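Local coordinates for putative phosphosugar isomerase (Silicibacter pomeroyi DSS-3, PDB 3FJ1), which is of unknown function but probably binds phosphorylated sugars through its two SIS domains, at residues G52-H56 and N221-K226; S207-R213 and H234-S240. One frame throughout, in Å; residues are numbered along the deposited sequence. Where two conformers were deposited one is given.

Contact 1 of 2, residues G52-H56 and N221-K226; sequences GSSDH and NEAALK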
ATOM      1  N   GLY A  52       1.033 -10.189  -2.282  1.00 10.51           N
ATOM      2  CA  GLY A  52       2.477 -10.384  -2.396  1.00 10.02           C
ATOM      3  C   GLY A  52       3.119  -9.638  -3.546  1.00  9.60           C
ATOM      4  O   GLY A  52       2.784  -8.492  -3.835  1.00  9.41           O
ATOM      5  N   SER A  53       4.071 -10.289  -4.199  1.00  9.65           N
ATOM      6  CA  SER A  53       4.780  -9.684  -5.308  1.00  9.26           C
ATOM      7  C   SER A  53       3.828  -9.316  -6.450  1.00  8.62           C
ATOM      8  O   SER A  53       4.056  -8.320  -7.148  1.00  8.51           O
ATOM      9  CB  SER A  53       5.874 -10.641  -5.790  1.00  9.35           C
ATOM     10  OG  SER A  53       6.636 -10.087  -6.837  1.00  9.07           O
ATOM     11  N   SER A  54       2.782 -10.119  -6.653  1.00  8.66           N
ATOM     12  CA  SER A  54       1.751  -9.818  -7.661  1.00  9.44           C
ATOM     13  C   SER A  54       1.099  -8.469  -7.427  1.00  8.56           C
ATOM     14  O   SER A  54       0.711  -7.807  -8.377  1.00  9.92           O
ATOM     15  CB  SER A  54       0.696 -10.914  -7.779  1.00  9.38           C
ATOM     16  OG  SER A  54       1.247 -12.109  -8.303  1.00  8.69           O
ATOM     17  N   ASP A  55       0.997  -8.022  -6.186  1.00  8.51           N
ATOM     18  CA  ASP A  55       0.428  -6.695  -5.938  1.00  9.05           C
ATOM     19  C   ASP A  55       1.372  -5.546  -6.352  1.00  8.38           C
ATOM     20  O   ASP A  55       0.919  -4.472  -6.675  1.00  7.67           O
ATOM     21  CB  ASP A  55      -0.025  -6.563  -4.490  1.00  9.62           C
ATOM     22  CG  ASP A  55      -1.209  -5.630  -4.327  1.00 10.96           C
ATOM     23  OD1 ASP A  55      -1.882  -5.267  -5.322  1.00 11.52           O
ATOM     24  OD2 ASP A  55      -1.475  -5.275  -3.169  1.00 12.43           O
ATOM     25  N   HIS A  56       2.688  -5.793  -6.346  1.00  8.52           N
ATOM     26  CA  HIS A  56       3.669  -4.810  -6.836  1.00  8.41           C
ATOM     27  C   HIS A  56       3.534  -4.714  -8.361  1.00  7.83           C
ATOM     28  O   HIS A  56       3.665  -3.633  -8.943  1.00  8.90           O
ATOM     29  CB  HIS A  56       5.082  -5.151  -6.387  1.00  8.27           C
ATOM     30  CG  HIS A  56       5.217  -5.233  -4.892  1.00  9.15           C
ATOM     31  ND1 HIS A  56       4.581  -4.343  -4.046  1.00  8.99           N
ATOM     32  CD2 HIS A  56       5.934  -6.063  -4.096  1.00  9.34           C
ATOM     33  CE1 HIS A  56       4.861  -4.662  -2.794  1.00 10.19           C
ATOM     34  NE2 HIS A  56       5.722  -5.667  -2.796  1.00  9.39           N
ATOM     35  N   ASN A 221       9.321  -1.161  -4.453  1.00  9.15           N
ATOM     36  CA  ASN A 221       8.593  -1.981  -3.463  1.00  9.03           C
ATOM     37  C   ASN A 221       8.965  -3.463  -3.649  1.00  8.90           C
ATOM     38  O   ASN A 221       9.205  -4.202  -2.705  1.00 10.29           O
ATOM     39  CB  ASN A 221       7.065  -1.830  -3.644  1.00  8.83           C
ATOM     40  CG  ASN A 221       6.544  -0.473  -3.216  1.00  9.49           C
ATOM     41  OD1 ASN A 221       7.281   0.331  -2.635  1.00  9.11           O
ATOM     42  ND2 ASN A 221       5.281  -0.209  -3.498  1.00  8.93           N
ATOM     43  N   GLU A 222       8.984  -3.892  -4.900  1.00  9.13           N
ATOM     44  CA  GLU A 222       9.343  -5.290  -5.258  1.00  8.85           C
ATOM     45  C   GLU A 222      10.767  -5.605  -4.814  1.00  8.88           C
ATOM     46  O   GLU A 222      11.035  -6.681  -4.283  1.00  9.49           O
ATOM     47  CB  GLU A 222       9.190  -5.480  -6.785  1.00  8.73           C
ATOM     48  CG  GLU A 222       9.800  -6.760  -7.441  1.00  8.59           C
ATOM     49  CD  GLU A 222       9.195  -8.093  -7.001  1.00 10.31           C
ATOM     50  OE1 GLU A 222       8.212  -8.090  -6.246  1.00 10.24           O
ATOM     51  OE2 GLU A 222       9.735  -9.171  -7.421  1.00  9.70           O
ATOM     52  N   ALA A 223      11.668  -4.655  -5.035  1.00  8.47           N
ATOM     53  CA  ALA A 223      13.083  -4.812  -4.684  1.00  8.54           C
ATOM     54  C   ALA A 223      13.255  -5.047  -3.168  1.00  8.71           C
ATOM     55  O   ALA A 223      13.950  -5.988  -2.752  1.00  9.36           O
ATOM     56  CB  ALA A 223      13.874  -3.599  -5.149  1.00  7.44           C
ATOM     57  N   ALA A 224      12.598  -4.225  -2.349  1.00  9.07           N
ATOM     58  CA  ALA A 224      12.664  -4.413  -0.895  1.00  9.47           C
ATOM     59  C   ALA A 224      12.100  -5.795  -0.495  1.00  9.44           C
ATOM     60  O   ALA A 224      12.703  -6.492   0.316  1.00  9.65           O
ATOM     61  CB  ALA A 224      11.988  -3.287  -0.132  1.00  9.86           C
ATOM     62  N   LEU A 225      10.987  -6.198  -1.100  1.00  8.51           N
ATOM     63  CA  LEU A 225      10.389  -7.493  -0.814  1.00  9.22           C
ATOM     64  C   LEU A 225      11.372  -8.633  -1.088  1.00  8.37           C
ATOM     65  O   LEU A 225      11.651  -9.462  -0.207  1.00  8.91           O
ATOM     66  CB  LEU A 225       9.115  -7.700  -1.637  1.00  9.48           C
ATOM     67  CG  LEU A 225       8.475  -9.093  -1.550  1.00  9.87           C
ATOM     68  CD1 LEU A 225       8.180  -9.432  -0.077  1.00 10.04           C
ATOM     69  CD2 LEU A 225       7.226  -9.217  -2.416  1.00  9.72           C
ATOM     70  N   LYS A 226      11.910  -8.655  -2.303  1.00  9.18           N
ATOM     71  CA  LYS A 226      12.753  -9.760  -2.716  1.00  8.58           C
ATOM     72  C   LYS A 226      14.120  -9.790  -2.006  1.00  9.47           C
ATOM     73  O   LYS A 226      14.693 -10.879  -1.791  1.00  9.39           O
ATOM     74  CB  LYS A 226      12.874  -9.843  -4.233  1.00  8.38           C
ATOM     75  CG  LYS A 226      11.511 -10.056  -4.928  1.00  7.99           C
ATOM     76  CD  LYS A 226      10.762 -11.324  -4.462  1.00  9.28           C
ATOM     77  CE  LYS A 226       9.345 -11.482  -5.132  1.00  9.13           C
ATOM     78  NZ  LYS A 226       9.313 -11.612  -6.610  1.00  8.42           N
TER
HETATM   79  O   HOH W   1       3.199  -2.006  -4.329  1.00  8.08           O
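Ser53 OG is gripped by two residues one turn apart on helix 217-231: it gives its proton to Glu222 OE1 at 2.6 Å and accepts one from Lys226 NZ at 3.1 Å. The two partners are themselves joined, since Lys226 NZ forms a salt bridge with Glu222 OE2 at 2.6 Å on the syn side of that oxygen. Serine hydroxyl, ammonium and carboxylate thus close a small ring of polar bonds, in which Ser53 OG approaches OE1 on the syn side, 33° out of the carboxylate plane. With OG anti to the backbone N (chi1 -178°), Ser53 turns its hydroxyl toward this pair; Glu222 bends at chi2 and Lys226 at chi2 and chi4 to bring their ends together. Tyr317 OH also bonds Glu222 OE2, and Ala151 O takes a further hydrogen bond from Lys226 NZ, so the charged pair is held at both members and its ionised form is probably stabilised.

One turn after Ser53, the His56 ring lies across Asn221, whose CB sits over one ring face, 3.8 Å from the centroid, in a CH-pi contact. Ring and amide planes stand 60° apart, and a water links the two groups, lying 2.7 Å from His56 ND1 in the plane of the ring and accepting from Asn221 ND2. The amide oxygen OD1 is hydrogen-bonded to Ser237. Leu225 supplies the apolar part: its CD2 meets Ser53 N and, at 3.8 Å, the ring edge at His56 CD2. Pro247 of the second subunit packs on Leu225, bringing the dimer partner up to this junction. Such a helix-to-helix seam, pairing the N-terminal turn of helix 53-69 with the middle of helix 217-231, joins the two halves of a tandem SIS-domain protein.

Contact 2 of 2, residues S207-R213 and H234-S240; sequences SLFTLGR and HAESYSS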
ATOM      1  N   SER A 207      21.547  -3.737   5.555  1.00 13.97           N
ATOM      2  CA  SER A 207      20.111  -3.457   5.401  1.00 13.86           C
ATOM      3  C   SER A 207      20.040  -2.530   4.199  1.00 13.81           C
ATOM      4  O   SER A 207      21.048  -1.929   3.824  1.00 13.45           O
ATOM      5  CB  SER A 207      19.514  -2.766   6.611  1.00 14.81           C
ATOM      6  OG  SER A 207      19.307  -3.698   7.625  1.00 16.58           O
ATOM      7  N   LEU A 208      18.846  -2.329   3.660  1.00 12.50           N
ATOM      8  CA  LEU A 208      18.749  -1.550   2.442  1.00 12.02           C
ATOM      9  C   LEU A 208      17.502  -0.705   2.378  1.00 11.63           C
ATOM     10  O   LEU A 208      16.429  -1.178   2.700  1.00 12.38           O
ATOM     11  CB  LEU A 208      18.758  -2.506   1.258  1.00 11.35           C
ATOM     12  CG  LEU A 208      18.581  -1.903  -0.141  1.00 11.48           C
ATOM     13  CD1 LEU A 208      19.829  -1.081  -0.506  1.00 11.42           C
ATOM     14  CD2 LEU A 208      18.269  -2.983  -1.171  1.00 11.81           C
ATOM     15  N   PHE A 209      17.654   0.552   1.937  1.00 11.78           N
ATOM     16  CA  PHE A 209      16.525   1.397   1.625  1.00 11.69           C
ATOM     17  C   PHE A 209      16.414   1.552   0.108  1.00 11.08           C
ATOM     18  O   PHE A 209      17.398   1.804  -0.573  1.00 11.00           O
ATOM     19  CB  PHE A 209      16.629   2.770   2.292  1.00 13.16           C
ATOM     20  CG  PHE A 209      16.657   2.705   3.790  1.00 13.41           C
ATOM     21  CD1 PHE A 209      15.537   2.300   4.481  1.00 14.35           C
ATOM     22  CD2 PHE A 209      17.789   3.079   4.496  1.00 14.26           C
ATOM     23  CE1 PHE A 209      15.535   2.253   5.873  1.00 14.27           C
ATOM     24  CE2 PHE A 209      17.814   3.026   5.879  1.00 14.12           C
ATOM     25  CZ  PHE A 209      16.673   2.607   6.570  1.00 14.19           C
ATOM     26  N   THR A 210      15.237   1.272  -0.426  1.00  9.49           N
ATOM     27  CA  THR A 210      14.962   1.489  -1.855  1.00  9.68           C
ATOM     28  C   THR A 210      14.005   2.676  -2.011  1.00  9.52           C
ATOM     29  O   THR A 210      13.147   2.918  -1.154  1.00 10.41           O
ATOM     30  CB  THR A 210      14.392   0.225  -2.515  1.00  9.63           C
ATOM     31  OG1 THR A 210      13.173  -0.153  -1.856  1.00  9.72           O
ATOM     32  CG2 THR A 210      15.439  -0.915  -2.417  1.00 10.07           C
ATOM     33  N   LEU A 211      14.196   3.428  -3.090  1.00  9.86           N
ATOM     34  CA  LEU A 211      13.355   4.558  -3.413  1.00  9.71           C
ATOM     35  C   LEU A 211      12.818   4.442  -4.828  1.00  9.60           C
ATOM     36  O   LEU A 211      13.440   3.865  -5.724  1.00  8.72           O
ATOM     37  CB  LEU A 211      14.123   5.886  -3.306  1.00 10.26           C
ATOM     38  CG  LEU A 211      14.882   6.214  -2.022  1.00 10.70           C
ATOM     39  CD1 LEU A 211      15.558   7.632  -2.167  1.00 11.23           C
ATOM     40  CD2 LEU A 211      13.986   6.164  -0.822  1.00 11.18           C
ATOM     41  N   GLY A 212      11.649   5.028  -5.019  1.00  9.81           N
ATOM     42  CA  GLY A 212      11.031   5.141  -6.322  1.00  9.73           C
ATOM     43  C   GLY A 212      10.209   6.426  -6.334  1.00  9.94           C
ATOM     44  O   GLY A 212       9.996   7.036  -5.305  1.00  9.48           O
ATOM     45  N   ARG A 213       9.789   6.844  -7.508  1.00  9.68           N
ATOM     46  CA  ARG A 213       8.937   8.015  -7.651  1.00 10.01           C
ATOM     47  C   ARG A 213       8.053   7.768  -8.869  1.00  9.54           C
ATOM     48  O   ARG A 213       8.553   7.533  -9.955  1.00  9.49           O
ATOM     49  CB  ARG A 213       9.784   9.285  -7.794  1.00 10.22           C
ATOM     50  CG  ARG A 213       9.009  10.605  -7.959  1.00 10.80           C
ATOM     51  CD  ARG A 213       8.085  10.875  -6.759  1.00 11.46           C
ATOM     52  NE  ARG A 213       7.571  12.254  -6.721  1.00 11.85           N
ATOM     53  CZ  ARG A 213       6.466  12.606  -6.071  1.00 12.41           C
ATOM     54  NH1 ARG A 213       5.732  11.692  -5.457  1.00 12.34           N
ATOM     55  NH2 ARG A 213       6.051  13.862  -6.067  1.00 12.49           N
ATOM     56  N   HIS A 234      16.945  -6.914   6.319  1.00 13.63           N
ATOM     57  CA  HIS A 234      15.871  -5.956   6.288  1.00 14.21           C
ATOM     58  C   HIS A 234      16.012  -4.986   5.124  1.00 12.61           C
ATOM     59  O   HIS A 234      17.124  -4.579   4.788  1.00 12.05           O
ATOM     60  CB  HIS A 234      15.839  -5.170   7.603  1.00 15.93           C
ATOM     61  CG  HIS A 234      14.679  -4.232   7.705  1.00 16.97           C
ATOM     62  ND1 HIS A 234      13.370  -4.662   7.609  1.00 17.27           N
ATOM     63  CD2 HIS A 234      14.630  -2.891   7.897  1.00 17.85           C
ATOM     64  CE1 HIS A 234      12.564  -3.622   7.739  1.00 18.02           C
ATOM     65  NE2 HIS A 234      13.303  -2.535   7.906  1.00 18.29           N
ATOM     66  N   ALA A 235      14.881  -4.662   4.510  1.00 11.28           N
ATOM     67  CA  ALA A 235      14.798  -3.616   3.514  1.00 10.93           C
ATOM     68  C   ALA A 235      13.476  -2.878   3.628  1.00 10.97           C
ATOM     69  O   ALA A 235      12.467  -3.448   4.090  1.00 11.18           O
ATOM     70  CB  ALA A 235      14.971  -4.171   2.105  1.00 10.09           C
ATOM     71  N   GLU A 236      13.462  -1.620   3.196  1.00 11.13           N
ATOM     72  CA  GLU A 236      12.238  -0.800   3.199  0.50 11.05           C
ATOM     73  C   GLU A 236      12.220   0.071   1.950  1.00 10.76           C
ATOM     74  O   GLU A 236      13.253   0.659   1.604  1.00 10.41           O
ATOM     75  CB  GLU A 236      12.156   0.107   4.431  0.50 11.13           C
ATOM     76  CG  GLU A 236      11.986  -0.600   5.760  0.50 11.07           C
ATOM     77  CD  GLU A 236      12.085   0.357   6.948  0.50 11.43           C
ATOM     78  OE1 GLU A 236      11.698   1.544   6.828  0.50 12.19           O
ATOM     79  OE2 GLU A 236      12.560  -0.071   8.008  0.50 11.19           O
ATOM     80  N   SER A 237      11.059   0.138   1.296  1.00 10.48           N
ATOM     81  CA  SER A 237      10.847   0.957   0.119  1.00 10.55           C
ATOM     82  C   SER A 237      10.070   2.249   0.438  1.00 10.76           C
ATOM     83  O   SER A 237       9.046   2.229   1.143  1.00 10.64           O
ATOM     84  CB  SER A 237      10.065   0.171  -0.929  1.00 10.26           C
ATOM     85  OG  SER A 237       9.855   0.983  -2.062  1.00  9.51           O
ATOM     86  N   TYR A 238      10.500   3.353  -0.154  1.00 11.48           N
ATOM     87  CA  TYR A 238       9.850   4.620   0.067  1.00 13.23           C
ATOM     88  C   TYR A 238       9.709   5.398  -1.201  1.00 11.89           C
ATOM     89  O   TYR A 238      10.545   5.268  -2.105  1.00  9.58           O
ATOM     90  CB  TYR A 238      10.714   5.509   0.968  1.00 16.99           C
ATOM     91  CG  TYR A 238      10.857   5.039   2.391  1.00 18.30           C
ATOM     92  CD1 TYR A 238      11.904   4.197   2.780  1.00 18.92           C
ATOM     93  CD2 TYR A 238       9.981   5.479   3.349  1.00 19.47           C
ATOM     94  CE1 TYR A 238      12.034   3.783   4.110  1.00 19.37           C
ATOM     95  CE2 TYR A 238      10.103   5.088   4.647  1.00 19.99           C
ATOM     96  CZ  TYR A 238      11.110   4.227   5.018  1.00 19.36           C
ATOM     97  OH  TYR A 238      11.165   3.873   6.364  1.00 20.36           O
ATOM     98  N   SER A 239       8.665   6.236  -1.261  1.00 10.47           N
ATOM     99  CA  SER A 239       8.640   7.267  -2.267  1.00 10.22           C
ATOM    100  C   SER A 239       9.780   8.228  -1.913  1.00 10.30           C
ATOM    101  O   SER A 239       9.929   8.623  -0.754  1.00 10.14           O
ATOM    102  CB  SER A 239       7.308   8.033  -2.268  1.00 10.38           C
ATOM    103  OG  SER A 239       7.347   9.139  -3.175  1.00 11.24           O
ATOM    104  N   SER A 240      10.504   8.696  -2.926  1.00 10.17           N
ATOM    105  CA  SER A 240      11.572   9.680  -2.741  1.00 11.07           C
ATOM    106  C   SER A 240      10.976  11.030  -2.255  1.00 11.23           C
ATOM    107  O   SER A 240      11.650  11.845  -1.627  1.00 11.18           O
ATOM    108  CB  SER A 240      12.337   9.834  -4.061  1.00 11.16           C
ATOM    109  OG  SER A 240      11.477  10.201  -5.118  1.00 11.12           O
TER
HETATM  110  O   HOH W   2      18.750  -6.616   8.501  1.00 27.71           O
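Strands 208-212 and 235-239 run parallel at 24° to each other, their axes 4.7 Å apart at closest approach, joined by backbone hydrogen bonds that alternate from Leu208 N to His234 O through to Ser240 N with Gly212 O. They are the two strands of a beta-alpha-beta unit at one edge of the parallel sheet in the second SIS domain, as counted within the chain, with helix 217-231 as the crossover.

On one face stand Phe209, Leu211, Glu236 and Tyr238. The side chains of Phe209 and Tyr238 lie side by side, pointing the same way, with Phe209 CD1 at the edge of the tyrosine ring, 3.8 Å from Tyr238 CE1. In the conformer given here, Glu236 reaches out beside Phe209 with its carboxylate nearly perpendicular to the ring, OE1 lying at the ring edge 4.0 Å from Phe209 CE1; its OE2 accepts a hydrogen bond from His234 NE2 on the anti lone pair, in the plane of the imidazole. Replacing the ring of Phe209 by the methyl of an alanine would probably open a gap beside Tyr238 and the Glu236 chain, where Ile250 and Phe255 also pack. Farther along, Leu211 CD2 rests on Tyr238 CB.

Thr210 and Ser237 share the other face with Leu208 and Ala235; Thr210, Ala235 and Ser237 pack on Ala224 of helix 217-231. With OG1 between the backbone N and the carbonyl carbon (chi1 59°), Thr210 sets its hydroxyl 3.3 Å from Ser237 CB, yet its hydrogen bond goes to Ser220 O. At the start of the pair, the ring of His234 meets His234 of the second subunit. Beyond the opposite end, Arg213 forms a salt bridge with Asp106 of the second subunit, while its CB lies 3.3 Å from Ser240 OG.

Overall arrangement
From the N terminus, the chain passes strand 45-49 and reaches residues 52-56, the first segment of contact 1, at the start of helix 53-69. It completes the first parallel sheet and several helices before strand 208-212 opens contact 2. Helix 217-231 follows and closes the long loop of contact 1 across 164 intervening residues; strand 235-239 then closes the short loop of contact 2 over 20. The segments alternate, so the two contacts cross rather than nest. Helix 217-231 serves both: one side meets the first SIS domain, while Asn221 and Ala224 tie it to the strands of the second.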